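Local coordinates for protein acireductone dioxygenase (Bacillus anthracis, PDB 4QGL) that probably oxidises the methionine-salvage acireductone with molecular oxygen, giving products that depend on whether iron or nickel occupies its cupin active site, at residues W37-L46 / E59-I68; L92-H103 / Y149-Q157. All blocks are in the same frame, centred on the assembly; numbering follows the deposited sequence.

Contact 1. Residues W37-L46 / E59-I68; sequences WNISKLPPHL and EILAVFSKEI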
loop_
_atom_site.group_PDB
_atom_site.type_symbol
_atom_site.label_atom_id
_atom_site.label_comp_id
_atom_site.label_asym_id
_atom_site.label_seq_id
_atom_site.Cartn_x
_atom_site.Cartn_y
_atom_site.Cartn_z
ATOM N N TRP A 37 6.867 -9.288 2.448
ATOM C CA TRP A 37 8.322 -9.266 2.266
ATOM C C TRP A 37 8.999 -9.199 3.614
ATOM O O TRP A 37 8.399 -8.747 4.610
ATOM C CB TRP A 37 8.752 -8.052 1.471
ATOM C CG TRP A 37 8.219 -8.028 0.114
ATOM C CD1 TRP A 37 7.542 -9.032 -0.534
ATOM C CD2 TRP A 37 8.352 -6.964 -0.812
ATOM N NE1 TRP A 37 7.249 -8.644 -1.818
ATOM C CE2 TRP A 37 7.734 -7.377 -2.013
ATOM C CE3 TRP A 37 8.943 -5.707 -0.751
ATOM C CZ2 TRP A 37 7.692 -6.574 -3.131
ATOM C CZ3 TRP A 37 8.901 -4.921 -1.845
ATOM C CH2 TRP A 37 8.275 -5.349 -3.033
ATOM N N ASN A 38 10.264 -9.612 3.641
ATOM C CA ASN A 38 10.979 -9.769 4.886
ATOM C C ASN A 38 11.515 -8.429 5.378
ATOM O O ASN A 38 12.571 -7.955 4.986
ATOM C CB ASN A 38 12.050 -10.816 4.717
ATOM C CG ASN A 38 12.799 -11.060 5.992
ATOM O OD1 ASN A 38 12.237 -11.443 7.030
ATOM N ND2 ASN A 38 14.060 -10.802 5.942
ATOM N N ILE A 39 10.714 -7.808 6.239
ATOM C CA ILE A 39 10.936 -6.419 6.681
ATOM C C ILE A 39 12.070 -6.386 7.699
ATOM O O ILE A 39 12.709 -5.367 7.852
ATOM C CB ILE A 39 9.595 -5.740 7.140
ATOM C CG1 ILE A 39 9.755 -4.241 7.404
ATOM C CG2 ILE A 39 8.962 -6.418 8.340
ATOM C CD1 ILE A 39 9.618 -3.410 6.148
ATOM N N SER A 40 12.352 -7.522 8.338
ATOM C CA SER A 40 13.516 -7.660 9.249
ATOM C C SER A 40 14.870 -7.394 8.581
ATOM O O SER A 40 15.851 -7.160 9.249
ATOM C CB SER A 40 13.570 -9.056 9.884
ATOM O OG SER A 40 13.840 -10.067 8.932
ATOM N N LYS A 41 14.908 -7.458 7.257
ATOM C CA LYS A 41 16.075 -6.999 6.493
ATOM C C LYS A 41 16.377 -5.522 6.594
ATOM O O LYS A 41 17.495 -5.123 6.389
ATOM C CB LYS A 41 15.869 -7.245 5.006
ATOM C CG LYS A 41 16.299 -8.605 4.535
ATOM C CD LYS A 41 15.443 -8.981 3.345
ATOM C CE LYS A 41 15.596 -7.948 2.240
ATOM N NZ LYS A 41 15.080 -8.514 0.963
ATOM N N LEU A 42 15.368 -4.705 6.798
ATOM C CA LEU A 42 15.559 -3.279 6.790
ATOM C C LEU A 42 16.469 -2.923 7.937
ATOM O O LEU A 42 16.259 -3.363 9.054
ATOM C CB LEU A 42 14.212 -2.551 6.927
ATOM C CG LEU A 42 14.191 -1.037 6.647
ATOM C CD1 LEU A 42 14.251 -0.741 5.158
ATOM C CD2 LEU A 42 12.958 -0.377 7.252
ATOM N N PRO A 43 17.510 -2.140 7.656
ATOM C CA PRO A 43 18.368 -1.589 8.694
ATOM C C PRO A 43 17.624 -0.699 9.683
ATOM O O PRO A 43 16.767 0.079 9.293
ATOM C CB PRO A 43 19.396 -0.755 7.932
ATOM C CG PRO A 43 19.286 -1.137 6.512
ATOM C CD PRO A 43 18.120 -2.050 6.323
ATOM N N PRO A 44 17.979 -0.800 10.955
ATOM C CA PRO A 44 17.219 -0.109 11.990
ATOM C C PRO A 44 17.183 1.414 11.888
ATOM O O PRO A 44 16.154 2.010 12.251
ATOM C CB PRO A 44 17.903 -0.577 13.283
ATOM C CG PRO A 44 18.364 -1.961 12.949
ATOM C CD PRO A 44 18.859 -1.835 11.530
ATOM N N HIS A 45 18.245 2.033 11.377
ATOM C CA HIS A 45 18.229 3.481 11.238
ATOM C C HIS A 45 17.209 3.884 10.178
ATOM O O HIS A 45 16.820 5.045 10.135
ATOM C CB HIS A 45 19.607 4.055 10.934
ATOM C CG HIS A 45 19.968 4.023 9.488
ATOM N ND1 HIS A 45 19.863 5.129 8.679
ATOM C CD2 HIS A 45 20.440 3.024 8.705
ATOM C CE1 HIS A 45 20.249 4.812 7.455
ATOM N NE2 HIS A 45 20.603 3.539 7.443
ATOM N N LEU A 46 16.750 2.939 9.346
ATOM C CA LEU A 46 15.609 3.219 8.437
ATOM C C LEU A 46 14.192 2.893 8.960
ATOM O O LEU A 46 13.221 3.280 8.325
ATOM C CB LEU A 46 15.838 2.565 7.067
ATOM C CG LEU A 46 17.024 3.179 6.349
ATOM C CD1 LEU A 46 17.196 2.577 4.966
ATOM C CD2 LEU A 46 16.863 4.679 6.261
ATOM N N GLU A 59 18.821 3.579 -0.549
ATOM C CA GLU A 59 19.124 2.411 0.259
ATOM C C GLU A 59 17.950 1.492 0.458
ATOM O O GLU A 59 18.104 0.288 0.432
ATOM C CB GLU A 59 19.574 2.856 1.624
ATOM C CG GLU A 59 20.321 1.785 2.374
ATOM C CD GLU A 59 20.964 2.324 3.631
ATOM O OE1 GLU A 59 21.497 1.496 4.403
ATOM O OE2 GLU A 59 20.927 3.570 3.859
ATOM N N ILE A 60 16.785 2.085 0.689
ATOM C CA ILE A 60 15.548 1.350 0.872
ATOM C C ILE A 60 15.236 0.532 -0.370
ATOM O O ILE A 60 14.974 -0.668 -0.294
ATOM C CB ILE A 60 14.399 2.314 1.211
ATOM C CG1 ILE A 60 14.492 2.724 2.683
ATOM C CG2 ILE A 60 13.033 1.678 0.942
ATOM C CD1 ILE A 60 13.373 3.639 3.132
ATOM N N LEU A 61 15.291 1.185 -1.524
ATOM C CA LEU A 61 15.221 0.494 -2.825
ATOM C C LEU A 61 16.343 -0.522 -3.102
ATOM O O LEU A 61 16.157 -1.473 -3.845
ATOM C CB LEU A 61 15.201 1.518 -3.950
ATOM C CG LEU A 61 13.971 2.428 -3.972
ATOM C CD1 LEU A 61 14.162 3.462 -5.071
ATOM C CD2 LEU A 61 12.690 1.622 -4.158
ATOM N N ALA A 62 17.512 -0.338 -2.524
ATOM C CA ALA A 62 18.516 -1.367 -2.632
ATOM C C ALA A 62 18.207 -2.631 -1.846
ATOM O O ALA A 62 18.500 -3.722 -2.310
ATOM C CB ALA A 62 19.876 -0.820 -2.222
ATOM N N VAL A 63 17.657 -2.500 -0.654
ATOM C CA VAL A 63 17.405 -3.654 0.202
ATOM C C VAL A 63 16.320 -4.570 -0.357
ATOM O O VAL A 63 16.458 -5.777 -0.285
ATOM C CB VAL A 63 17.056 -3.216 1.631
ATOM C CG1 VAL A 63 16.824 -4.395 2.543
ATOM C CG2 VAL A 63 18.181 -2.411 2.230
ATOM N N PHE A 64 15.235 -4.010 -0.903
ATOM C CA PHE A 64 14.163 -4.834 -1.482
ATOM C C PHE A 64 14.238 -4.964 -2.984
ATOM O O PHE A 64 13.287 -5.393 -3.604
ATOM C CB PHE A 64 12.803 -4.313 -1.064
ATOM C CG PHE A 64 12.615 -4.322 0.412
ATOM C CD1 PHE A 64 12.249 -5.485 1.072
ATOM C CD2 PHE A 64 12.854 -3.172 1.150
ATOM C CE1 PHE A 64 12.123 -5.496 2.442
ATOM C CE2 PHE A 64 12.712 -3.175 2.521
ATOM C CZ PHE A 64 12.350 -4.335 3.166
ATOM N N SER A 65 15.417 -4.718 -3.553
ATOM C CA SER A 65 15.582 -4.794 -5.007
ATOM C C SER A 65 15.209 -6.135 -5.623
ATOM O O SER A 65 14.696 -6.177 -6.732
ATOM C CB SER A 65 16.996 -4.404 -5.429
ATOM O OG SER A 65 17.956 -5.336 -4.968
ATOM N N LYS A 66 15.492 -7.228 -4.931
ATOM C CA LYS A 66 15.116 -8.557 -5.425
ATOM C C LYS A 66 13.596 -8.717 -5.433
ATOM O O LYS A 66 12.996 -9.135 -6.416
ATOM C CB LYS A 66 15.772 -9.640 -4.560
ATOM C CG LYS A 66 15.319 -11.050 -4.842
ATOM C CD LYS A 66 15.558 -11.453 -6.279
ATOM C CE LYS A 66 15.382 -12.958 -6.429
ATOM N NZ LYS A 66 15.100 -13.304 -7.842
ATOM N N GLU A 67 12.978 -8.362 -4.335
ATOM C CA GLU A 67 11.536 -8.503 -4.237
ATOM C C GLU A 67 10.863 -7.635 -5.248
ATOM O O GLU A 67 9.874 -8.022 -5.802
ATOM C CB GLU A 67 11.021 -8.134 -2.866
ATOM C CG GLU A 67 11.369 -9.135 -1.791
ATOM C CD GLU A 67 12.739 -8.890 -1.195
ATOM O OE1 GLU A 67 13.638 -8.397 -1.865
ATOM O OE2 GLU A 67 12.927 -9.153 -0.011
ATOM N N ILE A 68 11.415 -6.463 -5.494
ATOM C CA ILE A 68 10.913 -5.567 -6.533
ATOM C C ILE A 68 11.105 -6.131 -7.943
ATOM O O ILE A 68 10.191 -6.087 -8.752
ATOM C CB ILE A 68 11.584 -4.193 -6.453
ATOM C CG1 ILE A 68 11.421 -3.635 -5.043
ATOM C CG2 ILE A 68 10.933 -3.226 -7.415
ATOM C CD1 ILE A 68 11.898 -2.215 -4.826
HETATM O O HOH W 1 22.791 1.390 6.479
#

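Contact 2. Residues L92-H103 / Y149-Q157; sequences LDELLINFQKEH and YFTLQDDRQ. With CD (cadmium ion), chain B.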
loop_
_atom_site.group_PDB
_atom_site.type_symbol
_atom_site.label_atom_id
_atom_site.label_comp_id
_atom_site.label_asym_id
_atom_site.label_seq_id
_atom_site.Cartn_x
_atom_site.Cartn_y
_atom_site.Cartn_z
ATOM N N LEU A 92 -0.570 18.549 3.730
ATOM C CA LEU A 92 -1.003 17.187 3.921
ATOM C C LEU A 92 -2.468 17.066 3.569
ATOM O O LEU A 92 -2.836 16.220 2.767
ATOM C CB LEU A 92 -0.787 16.748 5.362
ATOM C CG LEU A 92 -1.159 15.309 5.709
ATOM C CD1 LEU A 92 -0.427 14.294 4.832
ATOM C CD2 LEU A 92 -0.858 15.058 7.174
ATOM N N ASP A 93 -3.279 17.945 4.166
ATOM C CA ASP A 93 -4.738 17.933 4.025
ATOM C C ASP A 93 -5.183 18.050 2.593
ATOM O O ASP A 93 -6.076 17.348 2.129
ATOM C CB ASP A 93 -5.342 19.121 4.775
ATOM C CG ASP A 93 -5.294 18.958 6.287
ATOM O OD1 ASP A 93 -5.189 17.785 6.748
ATOM O OD2 ASP A 93 -5.372 20.009 6.999
ATOM N N GLU A 94 -4.553 18.985 1.911
ATOM C CA GLU A 94 -4.905 19.301 0.551
ATOM C C GLU A 94 -4.325 18.286 -0.439
ATOM O O GLU A 94 -4.604 18.363 -1.615
ATOM C CB GLU A 94 -4.414 20.706 0.234
ATOM C CG GLU A 94 -5.119 21.804 1.040
ATOM C CD GLU A 94 -4.386 22.240 2.310
ATOM O OE1 GLU A 94 -3.578 21.458 2.853
ATOM O OE2 GLU A 94 -4.630 23.380 2.777
ATOM N N LEU A 95 -3.529 17.339 0.050
ATOM C CA LEU A 95 -2.985 16.252 -0.759
ATOM C C LEU A 95 -3.873 15.006 -0.656
ATOM O O LEU A 95 -4.344 14.482 -1.648
ATOM C CB LEU A 95 -1.550 15.969 -0.279
ATOM C CG LEU A 95 -0.684 14.846 -0.851
ATOM C CD1 LEU A 95 -0.892 13.548 -0.082
ATOM C CD2 LEU A 95 -0.926 14.625 -2.343
ATOM N N LEU A 96 -4.115 14.595 0.580
ATOM C CA LEU A 96 -4.896 13.410 0.960
ATOM C C LEU A 96 -6.334 13.363 0.464
ATOM O O LEU A 96 -6.883 12.292 0.183
ATOM C CB LEU A 96 -4.950 13.345 2.479
ATOM C CG LEU A 96 -3.627 12.992 3.147
ATOM C CD1 LEU A 96 -3.767 13.214 4.643
ATOM C CD2 LEU A 96 -3.199 11.565 2.836
ATOM N N ILE A 97 -6.942 14.530 0.377
ATOM C CA ILE A 97 -8.300 14.655 -0.137
ATOM C C ILE A 97 -8.397 14.207 -1.610
ATOM O O ILE A 97 -9.476 13.963 -2.154
ATOM C CB ILE A 97 -8.829 16.103 0.085
ATOM C CG1 ILE A 97 -10.354 16.183 -0.147
ATOM C CG2 ILE A 97 -8.034 17.119 -0.746
ATOM C CD1 ILE A 97 -11.195 15.215 0.696
ATOM N N ASN A 98 -7.257 14.073 -2.260
ATOM C CA ASN A 98 -7.243 13.439 -3.567
ATOM C C ASN A 98 -7.347 11.917 -3.524
ATOM O O ASN A 98 -7.825 11.316 -4.478
ATOM C CB ASN A 98 -6.033 13.907 -4.369
ATOM C CG ASN A 98 -6.085 15.396 -4.634
ATOM O OD1 ASN A 98 -7.153 15.948 -4.941
ATOM N ND2 ASN A 98 -4.943 16.062 -4.496
ATOM N N PHE A 99 -6.915 11.273 -2.450
ATOM C CA PHE A 99 -6.946 9.810 -2.458
ATOM C C PHE A 99 -7.942 9.256 -1.476
ATOM O O PHE A 99 -8.275 8.078 -1.500
ATOM C CB PHE A 99 -5.536 9.269 -2.347
ATOM C CG PHE A 99 -4.640 9.835 -3.399
ATOM C CD1 PHE A 99 -4.912 9.599 -4.757
ATOM C CD2 PHE A 99 -3.598 10.682 -3.072
ATOM C CE1 PHE A 99 -4.128 10.151 -5.768
ATOM C CE2 PHE A 99 -2.808 11.243 -4.078
ATOM C CZ PHE A 99 -3.069 10.969 -5.423
ATOM N N GLN A 100 -8.485 10.168 -0.682
ATOM C CA GLN A 100 -9.660 9.930 0.143
ATOM C C GLN A 100 -10.967 9.812 -0.622
ATOM O O GLN A 100 -11.905 9.221 -0.118
ATOM C CB GLN A 100 -9.800 11.041 1.165
ATOM C CG GLN A 100 -9.243 10.655 2.513
ATOM C CD GLN A 100 -8.881 11.850 3.385
ATOM O OE1 GLN A 100 -7.971 11.748 4.222
ATOM N NE2 GLN A 100 -9.593 12.996 3.210
ATOM N N LYS A 101 -11.048 10.385 -1.815
ATOM C CA LYS A 101 -12.246 10.208 -2.645
ATOM C C LYS A 101 -12.170 8.954 -3.498
ATOM O O LYS A 101 -11.081 8.563 -3.957
ATOM C CB LYS A 101 -12.454 11.405 -3.525
ATOM C CG LYS A 101 -12.723 12.679 -2.743
ATOM C CD LYS A 101 -12.693 13.850 -3.711
ATOM C CE LYS A 101 -13.314 15.101 -3.129
ATOM N NZ LYS A 101 -13.605 16.068 -4.221
ATOM N N GLU A 102 -13.315 8.317 -3.713
ATOM C CA GLU A 102 -13.343 7.090 -4.477
ATOM C C GLU A 102 -12.929 7.392 -5.911
ATOM O O GLU A 102 -13.492 8.251 -6.579
ATOM C CB GLU A 102 -14.736 6.491 -4.445
ATOM C CG GLU A 102 -14.890 5.154 -5.151
ATOM C CD GLU A 102 -16.357 4.764 -5.363
ATOM O OE1 GLU A 102 -16.775 4.559 -6.521
ATOM O OE2 GLU A 102 -17.108 4.676 -4.369
ATOM N N HIS A 103 -11.913 6.691 -6.369
ATOM C CA HIS A 103 -11.464 6.787 -7.758
ATOM C C HIS A 103 -11.059 5.429 -8.206
ATOM O O HIS A 103 -10.989 4.519 -7.397
ATOM C CB HIS A 103 -10.289 7.755 -7.883
ATOM C CG HIS A 103 -9.147 7.420 -6.993
ATOM N ND1 HIS A 103 -9.175 7.630 -5.635
ATOM C CD2 HIS A 103 -7.972 6.824 -7.257
ATOM C CE1 HIS A 103 -8.046 7.210 -5.105
ATOM N NE2 HIS A 103 -7.292 6.735 -6.076
ATOM N N TYR A 149 -10.474 3.976 -2.241
ATOM C CA TYR A 149 -9.827 5.187 -1.743
ATOM C C TYR A 149 -8.800 4.837 -0.662
ATOM O O TYR A 149 -8.631 3.653 -0.311
ATOM C CB TYR A 149 -10.837 6.224 -1.270
ATOM C CG TYR A 149 -11.840 5.713 -0.301
ATOM C CD1 TYR A 149 -13.004 5.118 -0.754
ATOM C CD2 TYR A 149 -11.642 5.823 1.064
ATOM C CE1 TYR A 149 -13.959 4.636 0.132
ATOM C CE2 TYR A 149 -12.566 5.323 1.958
ATOM C CZ TYR A 149 -13.729 4.728 1.489
ATOM O OH TYR A 149 -14.685 4.218 2.336
ATOM N N PHE A 150 -8.062 5.843 -0.185
ATOM C CA PHE A 150 -6.950 5.620 0.753
ATOM C C PHE A 150 -7.057 6.489 2.003
ATOM O O PHE A 150 -7.497 7.621 1.969
ATOM C CB PHE A 150 -5.559 5.835 0.086
ATOM C CG PHE A 150 -4.372 5.560 1.026
ATOM C CD1 PHE A 150 -3.949 4.270 1.258
ATOM C CD2 PHE A 150 -3.706 6.584 1.669
ATOM C CE1 PHE A 150 -2.893 4.006 2.128
ATOM C CE2 PHE A 150 -2.663 6.331 2.536
ATOM C CZ PHE A 150 -2.245 5.045 2.761
ATOM N N THR A 151 -6.598 5.957 3.121
ATOM C CA THR A 151 -6.695 6.704 4.358
ATOM C C THR A 151 -5.474 6.367 5.203
ATOM O O THR A 151 -4.984 5.228 5.219
ATOM C CB THR A 151 -8.017 6.346 5.076
ATOM O OG1 THR A 151 -9.115 7.100 4.513
ATOM C CG2 THR A 151 -7.937 6.634 6.517
ATOM N N LEU A 152 -4.951 7.353 5.893
ATOM C CA LEU A 152 -4.044 7.044 6.951
ATOM C C LEU A 152 -4.806 6.581 8.176
ATOM O O LEU A 152 -5.996 6.701 8.295
ATOM C CB LEU A 152 -3.199 8.243 7.310
ATOM C CG LEU A 152 -2.366 8.803 6.171
ATOM C CD1 LEU A 152 -1.906 10.205 6.510
ATOM C CD2 LEU A 152 -1.185 7.880 5.925
ATOM N N GLN A 153 -4.070 6.036 9.104
ATOM C CA GLN A 153 -4.613 5.681 10.379
ATOM C C GLN A 153 -4.358 6.828 11.328
ATOM O O GLN A 153 -4.055 7.949 10.909
ATOM C CB GLN A 153 -3.987 4.375 10.874
ATOM C CG GLN A 153 -4.178 3.239 9.880
ATOM C CD GLN A 153 -4.402 1.897 10.557
ATOM O OE1 GLN A 153 -3.545 1.022 10.524
ATOM N NE2 GLN A 153 -5.553 1.725 11.151
ATOM N N ASP A 154 -4.497 6.552 12.614
ATOM C CA ASP A 154 -4.541 7.613 13.605
ATOM C C ASP A 154 -3.143 8.100 13.965
ATOM O O ASP A 154 -3.014 9.103 14.614
ATOM C CB ASP A 154 -5.363 7.140 14.821
ATOM C CG ASP A 154 -6.802 6.696 14.422
ATOM O OD1 ASP A 154 -7.175 6.944 13.259
ATOM O OD2 ASP A 154 -7.559 6.092 15.236
ATOM N N ASP A 155 -2.099 7.414 13.517
ATOM C CA ASP A 155 -0.747 7.923 13.661
ATOM C C ASP A 155 -0.401 8.865 12.508
ATOM O O ASP A 155 0.662 9.498 12.528
ATOM C CB ASP A 155 0.293 6.785 13.815
ATOM C CG ASP A 155 0.263 5.773 12.657
ATOM O OD1 ASP A 155 -0.864 5.487 12.163
ATOM O OD2 ASP A 155 1.369 5.268 12.231
ATOM N N ARG A 156 -1.314 8.970 11.527
ATOM C CA ARG A 156 -1.176 9.884 10.372
ATOM C C ARG A 156 0.271 9.933 9.793
ATOM O O ARG A 156 0.815 11.003 9.571
ATOM C CB ARG A 156 -1.648 11.316 10.714
ATOM C CG ARG A 156 -3.066 11.475 11.272
ATOM C CD ARG A 156 -4.096 11.707 10.172
ATOM N NE ARG A 156 -4.014 13.071 9.615
ATOM C CZ ARG A 156 -4.744 13.522 8.587
ATOM N NH1 ARG A 156 -5.628 12.733 7.985
ATOM N NH2 ARG A 156 -4.590 14.767 8.156
ATOM N N GLN A 157 0.869 8.778 9.531
ATOM C CA GLN A 157 2.186 8.741 8.924
ATOM C C GLN A 157 2.428 7.422 8.191
ATOM O O GLN A 157 2.086 6.352 8.680
ATOM C CB GLN A 157 3.261 8.958 9.968
ATOM C CG GLN A 157 3.276 7.852 10.985
ATOM C CD GLN A 157 4.158 8.171 12.143
ATOM O OE1 GLN A 157 4.826 9.193 12.143
ATOM N NE2 GLN A 157 4.159 7.300 13.149
HETATM CD CD CD B . -5.504 5.208 -5.893
HETATM O O HOH W 2 -6.509 10.312 6.221
HETATM O O HOH W 3 -5.332 5.625 -3.587
#

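Contact 1. Residues W37-L46 / E59-I68
Aliphatic and aromatic packing joins Trp37 to the helical segment: Glu67 CB sits over one indole face, 3.5 Å from the centroid of the six-membered ring and 12° off its normal, a CH-pi contact. Phe64 lies beside the same indole, its plane nearly parallel (25°) but displaced, with little of one ring above the other; CE3 of Trp37 meets CD1 of Phe64 at 3.8 Å. At the Phe64 edge come the carbonyl O of Asn38 and CD1 of Leu42, both near the ring plane, while Ile39 CD1 approaches CZ obliquely. Further along, Leu46 CD1 packs against Ile60 CG1, and Pro43 CD meets Val63 CG2. Lys41 NZ and Glu67 OE2 form a salt bridge, though the modelled 2.4 Å is implausibly short and its exact length doubtful. Glu67 turns at chi2 (85°), bringing its carboxylate back to the lysine while CB and CG stay on the indole; Lys41 NZ also gives a weak hydrogen bond to Val63 O. Glu35 binds Trp37 NE1, and Phe112 stacks on the indole. Together these contacts pack the loop that follows strand 33-36 against the junction of helices 54-63 and 65-75, a helical layer lying against one sheet of the cupin fold.

Contact 2. Residues L92-H103 / Y149-Q157
The Arg156 guanidinium has Asp93 OD1 at its edge, in a long salt bridge of 3.4 Å to NH2, with the carboxylate and guanidinium planes 46° apart; Leu92 CD2 and Leu96 CD1 approach it obliquely. Bends at chi2 (-91°) and chi3 (-74°) bring the group to these partners. The Tyr149 ring is approached obliquely by Gln100 O, and Tyr149 CB lies 3.2 Å from Phe99 O. The Phe99 ring has Asn98 CB over one face and His103 CE1 at its edge. His103 NE2 binds the cadmium ion at 2.4 Å, and ND1 donates to Lys101 O at 2.7 Å, in the ring plane; together the two bonds fix the ring's rotation, and the second would probably make NE2 a better donor. His105, Glu109 and His148 complete the three-histidine, one-glutamate site of the acireductone dioxygenases, and a water also binds the ion. Glu102, predicted to play a role in metal incorporation, is salt-bridged to Arg147. Strand 148-151 is an outer strand of its sheet, and Phe150 N donates to Phe99 O at 2.6 Å, tying the segment after helix 92-96 to it. Leu96 CD1 and Leu152 CD1 pack at 4.0 Å. A water bridges Gln100 OE1 to Leu152 N, the latter bond weak.

How the contacts relate
Contacts 1 and 2 follow one another along the chain and lie on opposite sides of its centre, their centres 25 Å apart and their nearest atoms about 11 Å apart, so they do not touch. Contact 2 supplies His103 to the active-site metal, occupied here by cadmium in place of iron or nickel. Contact 1 stands back from that ion, which lies 21.2 Å from Ile39 CD1; the Ile39 side chain is about 11 Å from another bound cadmium ion. The side chain of Trp37 is about 9 Å from that of Arg111, a residue predicted to help generate the substrate dianion. The helices of contact 1 rest on strands 79-85 and 158-164, whereas 149-157 pairs with strand 116-123 of the other sheet.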